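Local coordinates for protein putative glutaryl-CoA dehydrogenase (Thermus thermophilus, PDB 2EBA) that belongs to the FAD-containing acyl-CoA dehydrogenase family, in which two largely helical regions enclose a middle domain built of beta strands, at residues Arg24-Glu27 with Lys28-Pro32; Val42-Thr45 with His46-Pro49; Ala68-Ser71 with Ser72-Gly76; Arg221-Glu224 with Ser225-Leu228; Leu232-Lys235 with Ala236-Ser239. All coordinates share one frame; numbering follows the deposited sequence.

Contacts 1, 2 and 3 lie in the helical N-terminal region, contact 4 follows a strand of the beta portion, and contact 5 opens the long helix 235-269. Contact 3 is largely buried, contact 4 is at the surface, and the other three are partly buried. Contacts 1 and 2 touch each other, L47 packing on A30 and F25, whereas contacts 4 and 5 simply adjoin along the chain. The chemistry varies with position: a helix ends by shared carbonyls in contact 1; helices start through turns in contact 2, a serine cap in contact 3, and a glycine before the helix and a proline in its first turn in contact 5; a salt bridge closes the turn of contact 4.

Contact 1: Arg24-Glu27 with Lys28-Pro32; sequences RFLE and KEALP
F25 and E29, one helical turn apart, meet through an aromatic edge and a carboxylate. F25 CG lies anti to the backbone N (chi1 152°), which brings CE1 within 3.4 Å of E29 OE2. The carboxylate carbon lies in the ring plane and OE2 near it, at the slightly positive C-H edge; the carboxylate itself is turned 83° to the ring. The same OE2 forms a salt bridge with R50 of helix 48-54, a helix on which F25 also rests.

Backbone bonds finish helix 13-29. F25 O receives E29 N at 2.9 Å and, from above its carbonyl plane, K28 N at 3.2 Å. L26 O likewise takes two donors, A30 N at 2.9 Å and L31 N at 2.8 Å, the latter a five-residue span that lets the chain turn out of the helix at A30.

Apolar contact is brief: L26 CD2 lies 4.0 Å from A30 CB, a small residue that suits the bend, while L26 itself packs on helix 72-85. P32, having no N-H to give, sets CD 3.3 Å from E27 O. The two shared carbonyls, F25 O and L26 O, thus take up the last N-H groups as the helix ends, and R50 probably stabilises the negative charge of E29.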
loop_
_atom_site.group_PDB
_atom_site.type_symbol
_atom_site.label_atom_id
_atom_site.label_comp_id
_atom_site.label_asym_id
_atom_site.label_seq_id
_atom_site.Cartn_x
_atom_site.Cartn_y
_atom_site.Cartn_z
ATOM N N ARG A 24 -19.212 -29.477 -10.366
ATOM C CA ARG A 24 -19.317 -30.458 -11.458
ATOM C C ARG A 24 -20.172 -29.887 -12.595
ATOM O O ARG A 24 -19.792 -29.946 -13.752
ATOM C CB ARG A 24 -19.974 -31.766 -11.000
ATOM C CG ARG A 24 -18.938 -32.731 -10.481
ATOM C CD ARG A 24 -19.510 -34.122 -10.341
ATOM N NE ARG A 24 -19.626 -34.485 -8.932
ATOM C CZ ARG A 24 -20.759 -34.476 -8.243
ATOM N NH1 ARG A 24 -21.891 -34.121 -8.849
ATOM N NH2 ARG A 24 -20.758 -34.778 -6.951
ATOM N N PHE A 25 -21.335 -29.332 -12.265
ATOM C CA PHE A 25 -22.186 -28.764 -13.298
ATOM C C PHE A 25 -21.492 -27.660 -14.077
ATOM O O PHE A 25 -21.362 -27.762 -15.291
ATOM C CB PHE A 25 -23.472 -28.290 -12.656
ATOM C CG PHE A 25 -24.123 -27.171 -13.359
ATOM C CD1 PHE A 25 -24.561 -27.311 -14.681
ATOM C CD2 PHE A 25 -24.293 -25.957 -12.717
ATOM C CE1 PHE A 25 -25.151 -26.229 -15.354
ATOM C CE2 PHE A 25 -24.889 -24.884 -13.374
ATOM C CZ PHE A 25 -25.314 -25.024 -14.702
ATOM N N LEU A 26 -20.999 -26.652 -13.371
ATOM C CA LEU A 26 -20.343 -25.522 -14.018
ATOM C C LEU A 26 -19.108 -25.808 -14.821
ATOM O O LEU A 26 -18.764 -25.077 -15.766
ATOM C CB LEU A 26 -19.963 -24.505 -12.975
ATOM C CG LEU A 26 -21.185 -23.859 -12.406
ATOM C CD1 LEU A 26 -20.777 -23.267 -11.078
ATOM C CD2 LEU A 26 -21.708 -22.815 -13.384
ATOM N N GLU A 27 -18.421 -26.850 -14.393
ATOM C CA GLU A 27 -17.174 -27.240 -14.990
ATOM C C GLU A 27 -17.348 -27.972 -16.283
ATOM O O GLU A 27 -16.463 -27.957 -17.155
ATOM C CB GLU A 27 -16.437 -28.125 -14.019
ATOM C CG GLU A 27 -14.976 -28.160 -14.263
ATOM C CD GLU A 27 -14.243 -27.995 -12.962
ATOM O OE1 GLU A 27 -14.263 -28.928 -12.128
ATOM O OE2 GLU A 27 -13.670 -26.911 -12.754
ATOM N N LYS A 28 -18.461 -28.665 -16.441
ATOM C CA LYS A 28 -18.605 -29.362 -17.680
ATOM C C LYS A 28 -19.510 -28.548 -18.599
ATOM O O LYS A 28 -19.399 -28.640 -19.820
ATOM C CB LYS A 28 -19.157 -30.756 -17.453
ATOM C CG LYS A 28 -20.578 -30.958 -17.874
ATOM C CD LYS A 28 -20.671 -32.398 -18.332
ATOM C CE LYS A 28 -22.086 -32.786 -18.694
ATOM N NZ LYS A 28 -21.958 -33.858 -19.719
ATOM N N GLU A 29 -20.386 -27.728 -18.022
ATOM C CA GLU A 29 -21.334 -26.971 -18.824
ATOM C C GLU A 29 -21.069 -25.494 -19.047
ATOM O O GLU A 29 -21.628 -24.927 -19.987
ATOM C CB GLU A 29 -22.733 -27.144 -18.269
ATOM C CG GLU A 29 -23.437 -28.375 -18.777
ATOM C CD GLU A 29 -24.854 -28.500 -18.233
ATOM O OE1 GLU A 29 -25.130 -29.510 -17.552
ATOM O OE2 GLU A 29 -25.695 -27.593 -18.471
ATOM N N ALA A 30 -20.256 -24.858 -18.208
ATOM C CA ALA A 30 -20.034 -23.425 -18.381
ATOM C C ALA A 30 -18.580 -22.985 -18.571
ATOM O O ALA A 30 -18.301 -22.164 -19.448
ATOM C CB ALA A 30 -20.659 -22.643 -17.215
ATOM N N LEU A 31 -17.655 -23.513 -17.771
ATOM C CA LEU A 31 -16.271 -23.068 -17.923
ATOM C C LEU A 31 -15.722 -23.314 -19.326
ATOM O O LEU A 31 -14.985 -22.492 -19.855
ATOM C CB LEU A 31 -15.365 -23.718 -16.885
ATOM C CG LEU A 31 -14.080 -22.929 -16.649
ATOM C CD1 LEU A 31 -13.974 -22.475 -15.209
ATOM C CD2 LEU A 31 -12.918 -23.816 -17.037
ATOM N N PRO A 32 -16.100 -24.442 -19.964
ATOM C CA PRO A 32 -15.574 -24.680 -21.312
ATOM C C PRO A 32 -15.932 -23.580 -22.312
ATOM O O PRO A 32 -15.306 -23.475 -23.359
ATOM C CB PRO A 32 -16.204 -26.017 -21.707
ATOM C CG PRO A 32 -16.360 -26.704 -20.398
ATOM C CD PRO A 32 -16.883 -25.607 -19.504
#

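Contact 2: Val42-Thr45 with His46-Pro49; sequences VFPT and HLIP
I48 N donates to T45 O at 2.9 Å, with an N-H...O angle of 156°; the donor stands above the carbonyl plane, 52° out of it. One residue earlier L47 N reaches P44 O at 2.9 Å, although the position of that nitrogen is less certain. These successive turns wind the chain into helix 48-54 of the N-terminal region of the acyl-CoA dehydrogenase fold. Ahead of them P44 is the centre of an inverse gamma turn, whose bond from T45 N to F43 O is weak; proline suits this centre because its ring already fixes a compatible phi and the turn asks no N-H of it.

P49 also lacks an N-H, and its CD rests 3.3 Å from T45 O, the oxygen that I48 N uses.

Packing spreads outward from the turns. H46 has CG between the backbone N and the carbonyl carbon (chi1 65°), which folds the imidazole back over the turn until NE2 lies 3.4 Å from P44 CB; the ring of W37 in helix 31-39 meets it nearly at a right angle. L47 leans on P44 from another direction, its CD2 3.9 Å from P44 CG. F43, buried between this turn and F92 of helix 87-107, offers its ring edge to I48: CE2 lies 3.9 Å from CG1, which sits in the plane of the ring.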
loop_
_atom_site.group_PDB
_atom_site.type_symbol
_atom_site.label_atom_id
_atom_site.label_comp_id
_atom_site.label_asym_id
_atom_site.label_seq_id
_atom_site.Cartn_x
_atom_site.Cartn_y
_atom_site.Cartn_z
ATOM N N VAL A 42 -21.970 -12.086 -24.351
ATOM C CA VAL A 42 -23.308 -12.621 -24.226
ATOM C C VAL A 42 -23.499 -13.420 -22.941
ATOM O O VAL A 42 -22.562 -14.029 -22.432
ATOM C CB VAL A 42 -23.656 -13.514 -25.438
ATOM C CG1 VAL A 42 -22.693 -14.700 -25.520
ATOM C CG2 VAL A 42 -25.111 -13.980 -25.340
ATOM N N PHE A 43 -24.718 -13.384 -22.412
ATOM C CA PHE A 43 -25.062 -14.138 -21.219
ATOM C C PHE A 43 -25.752 -15.394 -21.712
ATOM O O PHE A 43 -26.667 -15.329 -22.529
ATOM C CB PHE A 43 -26.026 -13.377 -20.306
ATOM C CG PHE A 43 -26.391 -14.140 -19.061
ATOM C CD1 PHE A 43 -25.540 -14.142 -17.971
ATOM C CD2 PHE A 43 -27.541 -14.921 -19.009
ATOM C CE1 PHE A 43 -25.812 -14.908 -16.846
ATOM C CE2 PHE A 43 -27.824 -15.699 -17.879
ATOM C CZ PHE A 43 -26.952 -15.688 -16.797
ATOM N N PRO A 44 -25.326 -16.558 -21.212
ATOM C CA PRO A 44 -25.900 -17.849 -21.600
ATOM C C PRO A 44 -27.258 -18.138 -20.977
ATOM O O PRO A 44 -27.340 -18.808 -19.954
ATOM C CB PRO A 44 -24.836 -18.835 -21.148
ATOM C CG PRO A 44 -24.317 -18.168 -19.894
ATOM C CD PRO A 44 -24.172 -16.741 -20.315
ATOM N N THR A 45 -28.322 -17.648 -21.605
ATOM C CA THR A 45 -29.668 -17.852 -21.088
ATOM C C THR A 45 -30.035 -19.311 -20.874
ATOM O O THR A 45 -30.745 -19.642 -19.927
ATOM C CB THR A 45 -30.739 -17.195 -22.012
ATOM O OG1 THR A 45 -30.672 -17.759 -23.331
ATOM C CG2 THR A 45 -30.504 -15.705 -22.100
ATOM N N HIS A 46 -29.552 -20.196 -21.744
ATOM C CA HIS A 46 -29.853 -21.623 -21.643
ATOM C C HIS A 46 -29.306 -22.227 -20.343
ATOM O O HIS A 46 -29.508 -23.414 -20.069
ATOM C CB HIS A 46 -29.221 -22.370 -22.797
ATOM C CG HIS A 46 -27.721 -22.332 -22.763
ATOM N ND1 HIS A 46 -26.946 -23.468 -22.706
ATOM C CD2 HIS A 46 -26.867 -21.295 -22.713
ATOM C CE1 HIS A 46 -25.670 -23.123 -22.626
ATOM N NE2 HIS A 46 -25.588 -21.806 -22.630
ATOM N N LEU A 47 -28.589 -21.439 -19.553
ATOM C CA LEU A 47 -28.065 -22.000 -18.346
ATOM C C LEU A 47 -28.997 -21.664 -17.189
ATOM O O LEU A 47 -28.892 -22.274 -16.119
ATOM C CB LEU A 47 -26.656 -21.481 -18.161
ATOM C CG LEU A 47 -25.482 -22.482 -18.024
ATOM C CD1 LEU A 47 -25.656 -23.726 -18.928
ATOM C CD2 LEU A 47 -24.191 -21.761 -18.442
ATOM N N ILE A 48 -29.904 -20.715 -17.399
ATOM C CA ILE A 48 -30.851 -20.345 -16.363
ATOM C C ILE A 48 -31.713 -21.569 -15.974
ATOM O O ILE A 48 -31.935 -21.826 -14.789
ATOM C CB ILE A 48 -31.741 -19.222 -16.846
ATOM C CG1 ILE A 48 -30.862 -18.002 -17.110
ATOM C CG2 ILE A 48 -32.839 -18.940 -15.849
ATOM C CD1 ILE A 48 -31.538 -16.922 -17.849
ATOM N N PRO A 49 -32.214 -22.308 -16.969
ATOM C CA PRO A 49 -33.006 -23.466 -16.554
ATOM C C PRO A 49 -32.116 -24.466 -15.806
ATOM O O PRO A 49 -32.599 -25.153 -14.883
ATOM C CB PRO A 49 -33.552 -24.044 -17.884
ATOM C CG PRO A 49 -33.046 -23.073 -18.963
ATOM C CD PRO A 49 -32.680 -21.810 -18.277
#

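Contact 3: Ala68-Ser71 with Ser72-Gly76; sequences AGVS and SAAYG
Y75 carries the aromatic ring here, yet it touches S71 only through its stem: CB stands 3.9 Å from S71 O. With CG anti to the backbone N (chi1 170°), the ring is carried off toward P59, T60 and F246 of helix 235-269, and its hydroxyl is hydrogen-bonded to S98. Besides this CB, it is the backbone N of Y75 that meets S71.

The motif is a serine N-cap at the start of helix 72-85. S71 OG accepts from A74 N at 3.0 Å with an angle of 157°, taking up an N-H of the first turn that has no preceding helical carbonyl to bind. The side chain can do so because OG stands between the backbone N and the carbonyl carbon, turned toward the helix. S71 O then accepts from Y75 N at 3.1 Å, the donor tilted 24° from the carbonyl plane; this is the first regular helical bond. Serine suits the place since its short hydroxyl can accept from A74 while also bonding E15 of helix 13-29, whose negative charge near a helix start is probably favourable.

S72, the next residue, directs its OG to D309 of helix 281-309, and A73 and A74 are small enough for close neighbours: A73 meets A305, A74 meets V18. On the loop side one branch of V70 completes the contact, CG2 resting 3.5 Å from A74 CB.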
loop_
_atom_site.group_PDB
_atom_site.type_symbol
_atom_site.label_atom_id
_atom_site.label_comp_id
_atom_site.label_asym_id
_atom_site.label_seq_id
_atom_site.Cartn_x
_atom_site.Cartn_y
_atom_site.Cartn_z
ATOM N N ALA A 68 -35.296 -24.032 -2.429
ATOM C CA ALA A 68 -34.540 -25.202 -2.003
ATOM C C ALA A 68 -34.453 -25.320 -0.490
ATOM O O ALA A 68 -34.111 -26.380 0.047
ATOM C CB ALA A 68 -33.151 -25.155 -2.607
ATOM N N GLY A 69 -34.755 -24.224 0.192
ATOM C CA GLY A 69 -34.711 -24.217 1.640
ATOM C C GLY A 69 -33.392 -24.646 2.272
ATOM O O GLY A 69 -33.396 -25.210 3.365
ATOM N N VAL A 70 -32.268 -24.397 1.605
ATOM C CA VAL A 70 -30.984 -24.775 2.180
ATOM C C VAL A 70 -30.434 -23.596 2.953
ATOM O O VAL A 70 -31.055 -22.538 2.984
ATOM C CB VAL A 70 -29.977 -25.212 1.111
ATOM C CG1 VAL A 70 -30.533 -26.389 0.346
ATOM C CG2 VAL A 70 -29.667 -24.059 0.178
ATOM N N SER A 71 -29.272 -23.784 3.572
ATOM C CA SER A 71 -28.655 -22.747 4.398
ATOM C C SER A 71 -28.043 -21.585 3.652
ATOM O O SER A 71 -27.875 -21.618 2.438
ATOM C CB SER A 71 -27.574 -23.354 5.286
ATOM O OG SER A 71 -26.419 -23.663 4.525
ATOM N N SER A 72 -27.699 -20.553 4.410
ATOM C CA SER A 72 -27.068 -19.372 3.851
ATOM C C SER A 72 -25.678 -19.770 3.397
ATOM O O SER A 72 -25.211 -19.322 2.357
ATOM C CB SER A 72 -26.987 -18.257 4.893
ATOM O OG SER A 72 -28.271 -17.700 5.118
ATOM N N ALA A 73 -25.024 -20.628 4.176
ATOM C CA ALA A 73 -23.692 -21.089 3.822
ATOM C C ALA A 73 -23.774 -21.730 2.428
ATOM O O ALA A 73 -22.927 -21.485 1.564
ATOM C CB ALA A 73 -23.200 -22.099 4.851
ATOM N N ALA A 74 -24.812 -22.530 2.209
ATOM C CA ALA A 74 -25.010 -23.205 0.930
ATOM C C ALA A 74 -25.193 -22.197 -0.197
ATOM O O ALA A 74 -24.696 -22.405 -1.300
ATOM C CB ALA A 74 -26.229 -24.150 1.004
ATOM N N TYR A 75 -25.916 -21.114 0.075
ATOM C CA TYR A 75 -26.132 -20.070 -0.922
ATOM C C TYR A 75 -24.768 -19.454 -1.197
ATOM O O TYR A 75 -24.371 -19.288 -2.346
ATOM C CB TYR A 75 -27.117 -19.019 -0.382
ATOM C CG TYR A 75 -27.269 -17.746 -1.215
ATOM C CD1 TYR A 75 -27.358 -17.795 -2.609
ATOM C CD2 TYR A 75 -27.359 -16.497 -0.597
ATOM C CE1 TYR A 75 -27.532 -16.631 -3.357
ATOM C CE2 TYR A 75 -27.532 -15.335 -1.330
ATOM C CZ TYR A 75 -27.616 -15.405 -2.709
ATOM O OH TYR A 75 -27.761 -14.245 -3.439
ATOM N N GLY A 76 -24.047 -19.141 -0.123
ATOM C CA GLY A 76 -22.726 -18.562 -0.262
ATOM C C GLY A 76 -21.846 -19.474 -1.082
ATOM O O GLY A 76 -21.097 -19.018 -1.936
#

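Contact 4: Arg221-Glu224 with Ser225-Leu228; sequences RVPE and SLRL
L226 N donates to P223 O and R227 N to E224 O, both at 3.1 Å, two successive i to i+3 bonds of 3-10 type, each donor standing above the carbonyl plane.

The side chains of E224 and R227 run alongside each other in the same direction and join in a salt bridge. R227 NE gives its hydrogen to E224 OE1 at 3.0 Å, nearly straight at 168°; the oxygen uses its syn lone pair and lies in the guanidinium plane. E224 OE2 adds weak bonds to R227 NE and NH2, consistent with the 47° twist between the two planes. Bends in both chains bring the ends together, E224 at chi2 and R227 at chi3. OE1 has a stronger tie to W155 NE1 of strand 154-165, and this second bond probably fixes the rotation of the carboxylate that receives the arginine.

The turn is a short 3-10 segment leading off the end of strand 220-223, which pairs antiparallel with 154-165, and it starts the linker to helix 235-269. Proline suits the strand's last residue: its N needs no partner and its ring packs alongside the leucine of the turn, P223 CG lying 3.7 Å from L226 CB. V222, buried against L157, closes on the same methylene from another direction, CG1 to L226 CB at 3.5 Å, while L226 reaches on to P190 of strand 184-190.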
loop_
_atom_site.group_PDB
_atom_site.type_symbol
_atom_site.label_atom_id
_atom_site.label_comp_id
_atom_site.label_asym_id
_atom_site.label_seq_id
_atom_site.Cartn_x
_atom_site.Cartn_y
_atom_site.Cartn_z
ATOM N N ARG A 221 -48.204 2.485 -15.980
ATOM C CA ARG A 221 -49.216 2.261 -14.964
ATOM C C ARG A 221 -49.053 0.896 -14.318
ATOM O O ARG A 221 -48.793 -0.130 -14.979
ATOM C CB ARG A 221 -50.644 2.371 -15.511
ATOM C CG ARG A 221 -50.776 3.066 -16.850
ATOM C CD ARG A 221 -51.775 4.230 -16.771
ATOM N NE ARG A 221 -53.109 3.827 -16.322
ATOM C CZ ARG A 221 -53.926 4.623 -15.633
ATOM N NH1 ARG A 221 -53.539 5.854 -15.314
ATOM N NH2 ARG A 221 -55.128 4.187 -15.263
ATOM N N VAL A 222 -49.217 0.892 -13.004
ATOM C CA VAL A 222 -49.087 -0.317 -12.235
ATOM C C VAL A 222 -50.159 -0.359 -11.164
ATOM O O VAL A 222 -50.303 0.585 -10.384
ATOM C CB VAL A 222 -47.722 -0.384 -11.525
ATOM C CG1 VAL A 222 -47.463 -1.808 -11.057
ATOM C CG2 VAL A 222 -46.616 0.123 -12.450
ATOM N N PRO A 223 -50.927 -1.456 -11.112
ATOM C CA PRO A 223 -51.983 -1.589 -10.107
ATOM C C PRO A 223 -51.397 -1.604 -8.690
ATOM O O PRO A 223 -50.210 -1.861 -8.510
ATOM C CB PRO A 223 -52.631 -2.922 -10.474
ATOM C CG PRO A 223 -51.484 -3.703 -11.036
ATOM C CD PRO A 223 -50.834 -2.673 -11.936
ATOM N N GLU A 224 -52.227 -1.315 -7.694
ATOM C CA GLU A 224 -51.792 -1.326 -6.299
ATOM C C GLU A 224 -51.510 -2.773 -5.895
ATOM O O GLU A 224 -50.742 -3.023 -4.968
ATOM C CB GLU A 224 -52.888 -0.725 -5.407
ATOM C CG GLU A 224 -52.772 -1.016 -3.910
ATOM C CD GLU A 224 -51.462 -0.535 -3.293
ATOM O OE1 GLU A 224 -50.930 0.508 -3.728
ATOM O OE2 GLU A 224 -50.968 -1.197 -2.357
ATOM N N SER A 225 -52.134 -3.715 -6.603
ATOM C CA SER A 225 -51.960 -5.141 -6.334
ATOM C C SER A 225 -50.552 -5.583 -6.747
ATOM O O SER A 225 -50.141 -6.709 -6.466
ATOM C CB SER A 225 -53.005 -5.966 -7.102
ATOM O OG SER A 225 -52.654 -6.099 -8.470
ATOM N N LEU A 226 -49.826 -4.691 -7.419
ATOM C CA LEU A 226 -48.467 -4.978 -7.877
ATOM C C LEU A 226 -47.408 -4.158 -7.130
ATOM O O LEU A 226 -46.225 -4.166 -7.468
ATOM C CB LEU A 226 -48.372 -4.781 -9.402
ATOM C CG LEU A 226 -48.099 -6.076 -10.188
ATOM C CD1 LEU A 226 -48.804 -7.246 -9.538
ATOM C CD2 LEU A 226 -48.530 -5.910 -11.626
ATOM N N ARG A 227 -47.842 -3.441 -6.103
ATOM C CA ARG A 227 -46.910 -2.690 -5.282
ATOM C C ARG A 227 -46.597 -3.571 -4.065
ATOM O O ARG A 227 -47.490 -4.205 -3.506
ATOM C CB ARG A 227 -47.520 -1.375 -4.799
ATOM C CG ARG A 227 -46.566 -0.583 -3.913
ATOM C CD ARG A 227 -47.174 0.700 -3.426
ATOM N NE ARG A 227 -48.205 0.461 -2.429
ATOM C CZ ARG A 227 -47.959 0.209 -1.147
ATOM N NH1 ARG A 227 -46.708 0.169 -0.719
ATOM N NH2 ARG A 227 -48.955 -0.004 -0.297
ATOM N N LEU A 228 -45.334 -3.625 -3.667
ATOM C CA LEU A 228 -44.943 -4.420 -2.513
ATOM C C LEU A 228 -45.521 -3.780 -1.234
ATOM O O LEU A 228 -45.063 -2.721 -0.786
ATOM C CB LEU A 228 -43.418 -4.490 -2.448
ATOM C CG LEU A 228 -42.700 -5.816 -2.717
ATOM C CD1 LEU A 228 -43.450 -6.707 -3.689
ATOM C CD2 LEU A 228 -41.323 -5.471 -3.250
#

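Contact 5: Leu232-Lys235 with Ala236-Ser239; sequences LGLK and APLS
L238 has CG anti to its carbonyl carbon (chi1 -65°), a setting that lays the branch point against L234, with L238 CG 3.5 Å from L234 CD2. L234 for its part has an intermediate chi1, and its side chain, pointing off at the root, bends back at the end so that CD2 also comes 4.0 Å from P237 CG. Apolar, branched residues suit both positions, for they can cover the first turn of the helix without competing for its polar groups.

Beneath them the backbone starts helix 235-269. A236 N donates to G233 O at 3.0 Å, and then the regular pattern takes hold: L238 N to L234 O at 3.1 Å and S239 N to K235 O at 3.0 Å. P237 is at home in this opening turn, where a missing N-H costs no helical bond. G233 has positive phi with extended psi, backbone angles that would press a side chain against the preceding carbonyl oxygen, so glycine belongs there.

K235 bends at its far end and returns to the loop, NZ bonding L232 O at 3.0 Å in the carbonyl plane; the exposed lysine thereby ties down the chain just before the helix.

Around this opening turn, A236 and P237 lie on W176 of strand 172-178, and the backbone of G233 bonds V184 at strand 184-190. S239 OG is hydrogen-bonded to Y107 of helix 87-107, against which A236 also packs, placing the turn between the beta portion and a helix of the N-terminal region, with the side chain of P237 about 8 Å from a bound FAD.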
loop_
_atom_site.group_PDB
_atom_site.type_symbol
_atom_site.label_atom_id
_atom_site.label_comp_id
_atom_site.label_asym_id
_atom_site.label_seq_id
_atom_site.Cartn_x
_atom_site.Cartn_y
_atom_site.Cartn_z
ATOM N N LEU A 232 -41.467 -0.457 2.606
ATOM C CA LEU A 232 -41.563 0.942 3.029
ATOM C C LEU A 232 -40.218 1.543 3.396
ATOM O O LEU A 232 -39.573 1.077 4.326
ATOM C CB LEU A 232 -42.487 1.064 4.249
ATOM C CG LEU A 232 -44.024 0.973 4.162
ATOM C CD1 LEU A 232 -44.497 -0.018 3.080
ATOM C CD2 LEU A 232 -44.548 0.567 5.548
ATOM N N GLY A 233 -39.804 2.587 2.679
ATOM C CA GLY A 233 -38.541 3.244 2.981
ATOM C C GLY A 233 -37.290 2.704 2.310
ATOM O O GLY A 233 -37.313 1.634 1.707
ATOM N N LEU A 234 -36.198 3.462 2.415
ATOM C CA LEU A 234 -34.900 3.105 1.836
ATOM C C LEU A 234 -34.469 1.750 2.379
ATOM O O LEU A 234 -33.769 0.989 1.713
ATOM C CB LEU A 234 -33.846 4.142 2.227
ATOM C CG LEU A 234 -32.838 4.618 1.177
ATOM C CD1 LEU A 234 -31.685 5.305 1.878
ATOM C CD2 LEU A 234 -32.319 3.454 0.364
ATOM N N LYS A 235 -34.892 1.461 3.605
ATOM C CA LYS A 235 -34.564 0.207 4.251
ATOM C C LYS A 235 -34.982 -1.036 3.469
ATOM O O LYS A 235 -34.324 -2.073 3.559
ATOM C CB LYS A 235 -35.157 0.167 5.666
ATOM C CG LYS A 235 -36.660 0.358 5.779
ATOM C CD LYS A 235 -37.073 0.370 7.260
ATOM C CE LYS A 235 -38.566 0.598 7.462
ATOM N NZ LYS A 235 -39.426 -0.503 6.924
ATOM N N ALA A 236 -36.060 -0.946 2.702
ATOM C CA ALA A 236 -36.501 -2.100 1.933
ATOM C C ALA A 236 -35.472 -2.475 0.855
ATOM O O ALA A 236 -34.970 -3.596 0.846
ATOM C CB ALA A 236 -37.872 -1.827 1.307
ATOM N N PRO A 237 -35.139 -1.548 -0.064
ATOM C CA PRO A 237 -34.155 -1.898 -1.093
ATOM C C PRO A 237 -32.783 -2.216 -0.518
ATOM O O PRO A 237 -32.031 -3.031 -1.058
ATOM C CB PRO A 237 -34.137 -0.659 -1.990
ATOM C CG PRO A 237 -34.508 0.418 -1.074
ATOM C CD PRO A 237 -35.631 -0.180 -0.285
ATOM N N LEU A 238 -32.456 -1.565 0.589
ATOM C CA LEU A 238 -31.173 -1.786 1.233
ATOM C C LEU A 238 -31.070 -3.192 1.775
ATOM O O LEU A 238 -30.023 -3.812 1.676
ATOM C CB LEU A 238 -30.956 -0.784 2.362
ATOM C CG LEU A 238 -30.835 0.671 1.929
ATOM C CD1 LEU A 238 -30.537 1.549 3.114
ATOM C CD2 LEU A 238 -29.741 0.789 0.909
ATOM N N SER A 239 -32.150 -3.701 2.356
ATOM C CA SER A 239 -32.124 -5.048 2.905
ATOM C C SER A 239 -31.824 -6.031 1.782
ATOM O O SER A 239 -31.206 -7.076 2.007
ATOM C CB SER A 239 -33.462 -5.384 3.564
ATOM O OG SER A 239 -34.532 -5.268 2.647
#